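Local coordinates for Rna-directed RNA polymerase (Infectious pancreatic necrosis virus, PDB 3ZED), which copies viral RNA from an RNA template as the birnavirus polymerase VP1, and probably occurs both free and covalently linked to the genome, at residues Ala630-His633 against Met634-Lys638. Sequence-based numbering, arbitrary orientation.
Sequences AAKH and MSLDK
His633 carries its imidazole beside its own carbonyl carbon (chi1 177°), whereas Met634 swings CG back beside its backbone N and then bends twice, at chi2 and chi3. These turns bring the two neighbours together at an oblique crossing, the methyl CE of Met634 lying 4.0 Å from ND1 of His633. One turn after Lys632, Leu636 sets its CG beside the backbone N, and its CD1 runs alongside the extended lysine chain, 4.1 Å from CG of Lys632, both side chains pointing the same way. The frame beneath is regular alpha-helix, part of helix 625-645 in the thumb domain. Met634 N donates to Ala630 O at 3.0 Å, Ser635 N to Ala631 O at 2.8 Å, Leu636 N to Lys632 O at 2.9 Å and Asp637 N to His633 O at 2.9 Å. CG of Met634 also lies against Ala630 O, at 3.4 Å.

Two other helices pack against these turns. Met634 reaches Thr126 and Gln130 of helix 125-137, where Phe134 meets the His633 ring edge-to-face, and it also touches Tyr613 of helix 604-621. Ser635, buried, hydrogen-bonds through OG to Glu614 of that second helix. NE2 of His633 and OD1 of Asp637 stay 5.0 Å apart, too far for a salt bridge, although the carboxylate might modestly favour a protonated imidazole. The local chemistry is therefore main-chain hydrogen bonding with light van der Waals contact between side chains, while a buried hydroxyl-carboxylate bond and an aromatic pair tie the helix to its two neighbours.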
ATOM      1  N   ALA B 630      21.033  -4.383 -26.850  1.00 41.41           N
ATOM      2  CA  ALA B 630      20.969  -2.917 -26.839  1.00 41.53           C
ATOM      3  C   ALA B 630      21.267  -2.326 -25.444  1.00 46.35           C
ATOM      4  O   ALA B 630      22.086  -1.410 -25.367  1.00 46.11           O
ATOM      5  CB  ALA B 630      19.620  -2.439 -27.325  1.00 41.47           C
ATOM      6  N   ALA B 631      20.628  -2.847 -24.354  1.00 42.15           N
ATOM      7  CA  ALA B 631      20.853  -2.351 -22.986  1.00 41.44           C
ATOM      8  C   ALA B 631      22.299  -2.600 -22.510  1.00 46.00           C
ATOM      9  O   ALA B 631      22.869  -1.707 -21.879  1.00 44.97           O
ATOM     10  CB  ALA B 631      19.865  -2.967 -22.004  1.00 40.25           C
ATOM     11  N   LYS B 632      22.887  -3.792 -22.804  1.00 43.48           N
ATOM     12  CA  LYS B 632      24.280  -4.112 -22.433  1.00 44.58           C
ATOM     13  C   LYS B 632      25.212  -3.078 -23.073  1.00 50.48           C
ATOM     14  O   LYS B 632      26.064  -2.510 -22.389  1.00 50.36           O
ATOM     15  CB  LYS B 632      24.681  -5.547 -22.856  1.00 45.63           C
ATOM     16  CG  LYS B 632      26.112  -5.949 -22.487  1.00 46.13           C
ATOM     17  CD  LYS B 632      26.459  -7.363 -22.968  1.00 53.87           C
ATOM     18  CE  LYS B 632      27.689  -7.911 -22.265  1.00 82.16           C
ATOM     19  NZ  LYS B 632      27.987  -9.350 -22.585  1.00 94.17           N
ATOM     20  N   HIS B 633      24.997  -2.806 -24.374  1.00 48.80           N
ATOM     21  CA  HIS B 633      25.757  -1.819 -25.133  1.00 50.67           C
ATOM     22  C   HIS B 633      25.659  -0.438 -24.479  1.00 55.67           C
ATOM     23  O   HIS B 633      26.676   0.209 -24.259  1.00 55.72           O
ATOM     24  CB  HIS B 633      25.272  -1.753 -26.589  1.00 51.99           C
ATOM     25  CG  HIS B 633      25.982  -0.701 -27.385  1.00 57.03           C
ATOM     26  ND1 HIS B 633      25.441   0.559 -27.555  1.00 59.44           N
ATOM     27  CD2 HIS B 633      27.206  -0.730 -27.961  1.00 59.76           C
ATOM     28  CE1 HIS B 633      26.327   1.233 -28.280  1.00 60.07           C
ATOM     29  NE2 HIS B 633      27.405   0.503 -28.533  1.00 60.60           N
ATOM     30  N   MET B 634      24.439  -0.014 -24.137  1.00 53.09           N
ATOM     31  CA  MET B 634      24.167   1.263 -23.481  1.00 53.59           C
ATOM     32  C   MET B 634      24.852   1.339 -22.119  1.00 57.47           C
ATOM     33  O   MET B 634      25.439   2.366 -21.797  1.00 57.29           O
ATOM     34  CB  MET B 634      22.660   1.481 -23.332  1.00 55.28           C
ATOM     35  CG  MET B 634      21.986   1.859 -24.623  1.00 60.86           C
ATOM     36  SD  MET B 634      22.089   3.633 -24.944  1.00 68.21           S
ATOM     37  CE  MET B 634      23.535   3.718 -25.942  1.00 66.76           C
ATOM     38  N   SER B 635      24.792   0.245 -21.341  1.00 53.40           N
ATOM     39  CA  SER B 635      25.386   0.149 -20.011  1.00 53.24           C
ATOM     40  C   SER B 635      26.923   0.245 -20.064  1.00 58.59           C
ATOM     41  O   SER B 635      27.511   0.948 -19.240  1.00 57.34           O
ATOM     42  CB  SER B 635      24.961  -1.150 -19.338  1.00 54.01           C
ATOM     43  OG  SER B 635      25.815  -1.433 -18.244  1.00 68.24           O
ATOM     44  N   LEU B 636      27.563  -0.445 -21.027  1.00 57.91           N
ATOM     45  CA  LEU B 636      29.023  -0.432 -21.157  1.00 60.26           C
ATOM     46  C   LEU B 636      29.509   0.903 -21.749  1.00 67.82           C
ATOM     47  O   LEU B 636      30.530   1.419 -21.295  1.00 68.24           O
ATOM     48  CB  LEU B 636      29.531  -1.634 -21.977  1.00 60.82           C
ATOM     49  CG  LEU B 636      29.356  -3.040 -21.337  1.00 65.11           C
ATOM     50  CD1 LEU B 636      29.753  -4.145 -22.311  1.00 65.61           C
ATOM     51  CD2 LEU B 636      30.180  -3.194 -20.056  1.00 67.83           C
ATOM     52  N   ASP B 637      28.751   1.490 -22.705  1.00 66.40           N
ATOM     53  CA  ASP B 637      29.080   2.788 -23.299  1.00 68.73           C
ATOM     54  C   ASP B 637      28.990   3.902 -22.242  1.00 74.11           C
ATOM     55  O   ASP B 637      29.852   4.779 -22.229  1.00 75.95           O
ATOM     56  CB  ASP B 637      28.176   3.102 -24.502  1.00 70.95           C
ATOM     57  CG  ASP B 637      28.614   4.302 -25.328  1.00 84.37           C
ATOM     58  OD1 ASP B 637      29.676   4.213 -25.993  1.00 86.24           O
ATOM     59  OD2 ASP B 637      27.871   5.312 -25.349  1.00 88.98           O
ATOM     60  N   LYS B 638      27.976   3.851 -21.348  1.00 69.70           N
ATOM     61  CA  LYS B 638      27.801   4.818 -20.257  1.00 69.86           C
ATOM     62  C   LYS B 638      28.934   4.679 -19.238  1.00 75.88           C
ATOM     63  O   LYS B 638      29.387   5.688 -18.697  1.00 78.30           O
ATOM     64  CB  LYS B 638      26.440   4.653 -19.548  1.00 70.59           C
ATOM     65  CG  LYS B 638      25.189   5.005 -20.371  1.00 79.31           C
ATOM     66  CD  LYS B 638      24.950   6.490 -20.573  1.00 85.27           C
ATOM     67  CE  LYS B 638      23.932   6.701 -21.661  1.00 88.15           C
ATOM     68  NZ  LYS B 638      24.203   7.940 -22.433  1.00 96.49           N
TER